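Local coordinates for protein alpha-glucosidase (Pseudoalteromonas sp. K8, PDB 5HQA) that hydrolyses alpha-glucosides as a calcium-binding glycoside hydrolase of family 97 that is activated by chloride, at residues A[181-192]-A[226-237]. Sequence-based numbering, arbitrary orientation.
Sequences HISIHEAALVDY and TPWRTIQIGEKA
H181 and G234 start an antiparallel ladder that runs to A187 and W228, paired in register throughout. Four hydrogen-bonded pairs exchange eight backbone bonds, from H181 N to G234 O (2.8 Å) at one end to W228 N and A187 O at the other.

The one salt bridge between the strands is buried: R229 NH1 reaches E186 OE2 at 2.9 Å, within the guanidinium plane but from above the carboxylate, the two planes being 51° apart. Opposite charges suit this non-hydrogen-bonded pair, whose side chains lie side by side and can offset each other. A water links the same oxygen to R229 NH2. Both charges have second partners, E128 for R229 and K440 for E186, whose OE1 also accepts from M195 N. On the opposite face, T230 OG1 and S183 O share one water, S183 OG and Q232 OE1 another.

Beyond the ladder, P227, whose rigid ring presents C-H bonds to an aromatic face, makes a CH-pi contact, CD lying 3.6 Å from the Y192 ring centroid. With CG anti to the backbone N (chi1 -155°), Y192 lies across P227 and alongside T226, whose CG2 meets Y192 OH at 3.5 Å; that hydroxyl bonds E128. A serine in place of this tyrosine would probably leave P227 CD without its aromatic platform and E128 OE1 without this partner. At the far end, small A237 makes a second CH-pi contact, CB over the H181 imidazole, while ND1 bonds G179 O.

Branched I182 and I231 suit the apolar face, meeting through CG2 atoms at 3.8 Å. There I231 and I233 pack on strand 22-27, and I184 and I231 touch F132 of strand 122-134. In the N-terminal domain's sheet, the pair continues to 172-175 beside 181-187 and to 107-114 beside 224-234.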
loop_
_atom_site.group_PDB
_atom_site.type_symbol
_atom_site.label_atom_id
_atom_site.label_comp_id
_atom_site.label_asym_id
_atom_site.label_seq_id
_atom_site.Cartn_x
_atom_site.Cartn_y
_atom_site.Cartn_z
ATOM N N HIS A 181 5.539 -17.867 -9.019
ATOM C CA HIS A 181 5.329 -16.932 -7.922
ATOM C C HIS A 181 3.850 -16.817 -7.603
ATOM O O HIS A 181 3.013 -16.751 -8.506
ATOM C CB HIS A 181 5.891 -15.553 -8.249
ATOM C CG HIS A 181 7.385 -15.497 -8.211
ATOM N ND1 HIS A 181 8.175 -16.278 -9.029
ATOM C CD2 HIS A 181 8.234 -14.774 -7.441
ATOM C CE1 HIS A 181 9.450 -16.023 -8.777
ATOM N NE2 HIS A 181 9.512 -15.111 -7.821
ATOM N N ILE A 182 3.540 -16.774 -6.312
ATOM C CA ILE A 182 2.165 -16.724 -5.836
ATOM C C ILE A 182 2.090 -15.682 -4.732
ATOM O O ILE A 182 3.022 -15.546 -3.932
ATOM C CB ILE A 182 1.699 -18.107 -5.330
ATOM C CG1 ILE A 182 1.771 -19.129 -6.466
ATOM C CG2 ILE A 182 0.287 -18.027 -4.739
ATOM C CD1 ILE A 182 1.432 -20.545 -6.050
ATOM N N SER A 183 0.988 -14.937 -4.687
ATOM C CA SER A 183 0.788 -13.986 -3.602
ATOM C C SER A 183 -0.666 -14.020 -3.173
ATOM O O SER A 183 -1.565 -13.928 -4.017
ATOM C CB SER A 183 1.182 -12.570 -4.027
ATOM O OG SER A 183 1.196 -11.705 -2.902
ATOM N N ILE A 184 -0.893 -14.131 -1.866
ATOM C CA ILE A 184 -2.230 -14.208 -1.290
ATOM C C ILE A 184 -2.547 -12.874 -0.624
ATOM O O ILE A 184 -1.716 -12.330 0.114
ATOM C CB ILE A 184 -2.330 -15.372 -0.287
ATOM C CG1 ILE A 184 -2.005 -16.688 -0.999
ATOM C CG2 ILE A 184 -3.729 -15.427 0.362
ATOM C CD1 ILE A 184 -1.834 -17.849 -0.053
ATOM N N HIS A 185 -3.746 -12.357 -0.870
ATOM C CA HIS A 185 -4.142 -11.071 -0.309
ATOM C C HIS A 185 -5.671 -11.051 -0.278
ATOM O O HIS A 185 -6.311 -12.107 -0.337
ATOM C CB HIS A 185 -3.495 -9.940 -1.130
ATOM C CG HIS A 185 -3.657 -8.571 -0.541
ATOM N ND1 HIS A 185 -3.380 -8.280 0.779
ATOM C CD2 HIS A 185 -4.054 -7.405 -1.110
ATOM C CE1 HIS A 185 -3.608 -6.997 0.999
ATOM N NE2 HIS A 185 -4.016 -6.443 -0.130
ATOM N N GLU A 186 -6.261 -9.865 -0.157
ATOM C CA GLU A 186 -7.709 -9.751 -0.215
ATOM C C GLU A 186 -8.076 -8.410 -0.837
ATOM O O GLU A 186 -7.248 -7.498 -0.932
ATOM C CB GLU A 186 -8.350 -9.944 1.168
ATOM C CG GLU A 186 -7.779 -9.119 2.288
ATOM C CD GLU A 186 -8.476 -9.408 3.620
ATOM O OE1 GLU A 186 -7.825 -9.265 4.675
ATOM O OE2 GLU A 186 -9.675 -9.776 3.615
ATOM N N ALA A 187 -9.325 -8.299 -1.284
ATOM C CA ALA A 187 -9.776 -7.086 -1.947
ATOM C C ALA A 187 -11.135 -6.667 -1.405
ATOM O O ALA A 187 -11.974 -7.517 -1.082
ATOM C CB ALA A 187 -9.849 -7.280 -3.476
ATOM N N ALA A 188 -11.339 -5.348 -1.318
ATOM C CA ALA A 188 -12.599 -4.745 -0.877
ATOM C C ALA A 188 -12.930 -5.157 0.558
ATOM O O ALA A 188 -13.996 -5.707 0.854
ATOM C CB ALA A 188 -13.753 -5.091 -1.836
ATOM N N LEU A 189 -11.999 -4.861 1.464
ATOM C CA LEU A 189 -12.182 -5.193 2.879
ATOM C C LEU A 189 -13.098 -4.142 3.495
ATOM O O LEU A 189 -12.652 -3.055 3.874
ATOM C CB LEU A 189 -10.836 -5.266 3.590
ATOM C CG LEU A 189 -10.858 -5.479 5.102
ATOM C CD1 LEU A 189 -11.636 -6.740 5.494
ATOM C CD2 LEU A 189 -9.419 -5.546 5.622
ATOM N N VAL A 190 -14.391 -4.467 3.567
ATOM C CA VAL A 190 -15.448 -3.553 3.987
ATOM C C VAL A 190 -16.311 -4.258 5.024
ATOM O O VAL A 190 -16.806 -5.361 4.765
ATOM C CB VAL A 190 -16.326 -3.112 2.800
ATOM C CG1 VAL A 190 -17.454 -2.198 3.282
ATOM C CG2 VAL A 190 -15.485 -2.424 1.739
ATOM N N ASP A 191 -16.499 -3.623 6.182
ATOM C CA ASP A 191 -17.357 -4.150 7.253
ATOM C C ASP A 191 -17.020 -5.605 7.590
ATOM O O ASP A 191 -17.895 -6.467 7.701
ATOM C CB ASP A 191 -18.840 -4.018 6.892
ATOM C CG ASP A 191 -19.749 -4.354 8.065
ATOM O OD1 ASP A 191 -19.355 -4.039 9.211
ATOM O OD2 ASP A 191 -20.834 -4.951 7.853
ATOM N N TYR A 192 -15.731 -5.874 7.764
ATOM C CA TYR A 192 -15.267 -7.228 8.008
ATOM C C TYR A 192 -13.898 -7.120 8.659
ATOM O O TYR A 192 -13.277 -6.054 8.656
ATOM C CB TYR A 192 -15.213 -8.020 6.701
ATOM C CG TYR A 192 -15.318 -9.532 6.805
ATOM C CD1 TYR A 192 -16.563 -10.167 6.835
ATOM C CD2 TYR A 192 -14.168 -10.331 6.809
ATOM C CE1 TYR A 192 -16.660 -11.555 6.896
ATOM C CE2 TYR A 192 -14.256 -11.724 6.863
ATOM C CZ TYR A 192 -15.505 -12.322 6.909
ATOM O OH TYR A 192 -15.591 -13.693 6.956
ATOM N N THR A 226 -18.368 -11.919 2.233
ATOM C CA THR A 226 -17.012 -11.635 2.685
ATOM C C THR A 226 -16.322 -10.714 1.696
ATOM O O THR A 226 -16.773 -10.541 0.559
ATOM C CB THR A 226 -16.211 -12.927 2.819
ATOM O OG1 THR A 226 -16.001 -13.486 1.518
ATOM C CG2 THR A 226 -16.921 -13.936 3.726
ATOM N N PRO A 227 -15.195 -10.118 2.084
ATOM C CA PRO A 227 -14.298 -9.537 1.082
ATOM C C PRO A 227 -13.801 -10.626 0.144
ATOM O O PRO A 227 -13.960 -11.822 0.393
ATOM C CB PRO A 227 -13.150 -8.942 1.914
ATOM C CG PRO A 227 -13.714 -8.810 3.324
ATOM C CD PRO A 227 -14.680 -9.957 3.458
ATOM N N TRP A 228 -13.182 -10.204 -0.952
ATOM C CA TRP A 228 -12.553 -11.156 -1.856
ATOM C C TRP A 228 -11.257 -11.684 -1.250
ATOM O O TRP A 228 -10.498 -10.937 -0.637
ATOM C CB TRP A 228 -12.260 -10.485 -3.199
ATOM C CG TRP A 228 -13.498 -10.077 -3.923
ATOM C CD1 TRP A 228 -14.160 -8.887 -3.819
ATOM C CD2 TRP A 228 -14.236 -10.873 -4.860
ATOM N NE1 TRP A 228 -15.274 -8.896 -4.638
ATOM C CE2 TRP A 228 -15.339 -10.100 -5.287
ATOM C CE3 TRP A 228 -14.069 -12.163 -5.379
ATOM C CZ2 TRP A 228 -16.272 -10.573 -6.219
ATOM C CZ3 TRP A 228 -15.002 -12.638 -6.305
ATOM C CH2 TRP A 228 -16.087 -11.847 -6.709
ATOM N N ARG A 229 -11.015 -12.979 -1.408
ATOM C CA ARG A 229 -9.712 -13.582 -1.139
ATOM C C ARG A 229 -9.000 -13.708 -2.478
ATOM O O ARG A 229 -9.603 -14.187 -3.444
ATOM C CB ARG A 229 -9.867 -14.958 -0.489
ATOM C CG ARG A 229 -10.268 -14.941 0.980
ATOM C CD ARG A 229 -11.732 -14.534 1.208
ATOM N NE ARG A 229 -11.982 -14.299 2.633
ATOM C CZ ARG A 229 -11.634 -13.181 3.270
ATOM N NH1 ARG A 229 -11.040 -12.184 2.608
ATOM N NH2 ARG A 229 -11.882 -13.058 4.570
ATOM N N THR A 230 -7.747 -13.247 -2.560
ATOM C CA THR A 230 -7.066 -13.185 -3.849
ATOM C C THR A 230 -5.820 -14.056 -3.850
ATOM O O THR A 230 -5.075 -14.103 -2.865
ATOM C CB THR A 230 -6.686 -11.739 -4.255
ATOM O OG1 THR A 230 -5.740 -11.190 -3.329
ATOM C CG2 THR A 230 -7.913 -10.849 -4.275
ATOM N N ILE A 231 -5.604 -14.745 -4.971
ATOM C CA ILE A 231 -4.428 -15.580 -5.184
ATOM C C ILE A 231 -3.839 -15.174 -6.527
ATOM O O ILE A 231 -4.340 -15.583 -7.582
ATOM C CB ILE A 231 -4.758 -17.076 -5.161
ATOM C CG1 ILE A 231 -5.516 -17.436 -3.872
ATOM C CG2 ILE A 231 -3.471 -17.885 -5.289
ATOM C CD1 ILE A 231 -6.101 -18.852 -3.872
ATOM N N GLN A 232 -2.784 -14.364 -6.501
ATOM C CA GLN A 232 -2.068 -14.035 -7.724
ATOM C C GLN A 232 -1.091 -15.153 -8.049
ATOM O O GLN A 232 -0.441 -15.703 -7.155
ATOM C CB GLN A 232 -1.314 -12.714 -7.570
ATOM C CG GLN A 232 -2.228 -11.506 -7.414
ATOM C CD GLN A 232 -1.456 -10.205 -7.380
ATOM O OE1 GLN A 232 -1.419 -9.501 -6.362
ATOM N NE2 GLN A 232 -0.845 -9.869 -8.504
ATOM N N ILE A 233 -0.989 -15.487 -9.333
ATOM C CA ILE A 233 -0.139 -16.578 -9.799
ATOM C C ILE A 233 0.540 -16.128 -11.081
ATOM O O ILE A 233 -0.136 -15.677 -12.012
ATOM C CB ILE A 233 -0.952 -17.864 -10.060
ATOM C CG1 ILE A 233 -1.772 -18.258 -8.825
ATOM C CG2 ILE A 233 -0.031 -18.997 -10.523
ATOM C CD1 ILE A 233 -2.831 -19.324 -9.101
ATOM N N GLY A 234 1.862 -16.269 -11.151
ATOM C CA GLY A 234 2.568 -15.923 -12.374
ATOM C C GLY A 234 3.872 -16.677 -12.526
ATOM O O GLY A 234 4.469 -17.138 -11.546
ATOM N N GLU A 235 4.314 -16.794 -13.785
ATOM C CA GLU A 235 5.589 -17.458 -14.053
ATOM C C GLU A 235 6.768 -16.648 -13.540
ATOM O O GLU A 235 7.827 -17.217 -13.254
ATOM C CB GLU A 235 5.813 -17.686 -15.544
ATOM C CG GLU A 235 4.651 -18.139 -16.337
ATOM C CD GLU A 235 5.032 -18.231 -17.787
ATOM O OE1 GLU A 235 5.401 -19.338 -18.216
ATOM O OE2 GLU A 235 5.013 -17.191 -18.478
ATOM N N LYS A 236 6.621 -15.329 -13.471
ATOM C CA LYS A 236 7.703 -14.425 -13.115
ATOM C C LYS A 236 7.260 -13.525 -11.971
ATOM O O LYS A 236 6.077 -13.202 -11.837
ATOM C CB LYS A 236 8.117 -13.536 -14.297
ATOM C CG LYS A 236 8.598 -14.255 -15.515
ATOM C CD LYS A 236 8.771 -13.259 -16.657
ATOM C CE LYS A 236 9.363 -13.929 -17.891
ATOM N NZ LYS A 236 10.652 -14.611 -17.575
ATOM N N ALA A 237 8.232 -13.084 -11.169
ATOM C CA ALA A 237 7.917 -12.154 -10.093
ATOM C C ALA A 237 7.188 -10.915 -10.615
ATOM O O ALA A 237 6.197 -10.475 -10.020
ATOM C CB ALA A 237 9.196 -11.767 -9.355
HETATM O O HOH W 1 -3.252 -11.614 -4.177
HETATM O O HOH W 2 -1.092 -10.100 -3.709
HETATM O O HOH W 3 -11.038 -10.622 5.603
#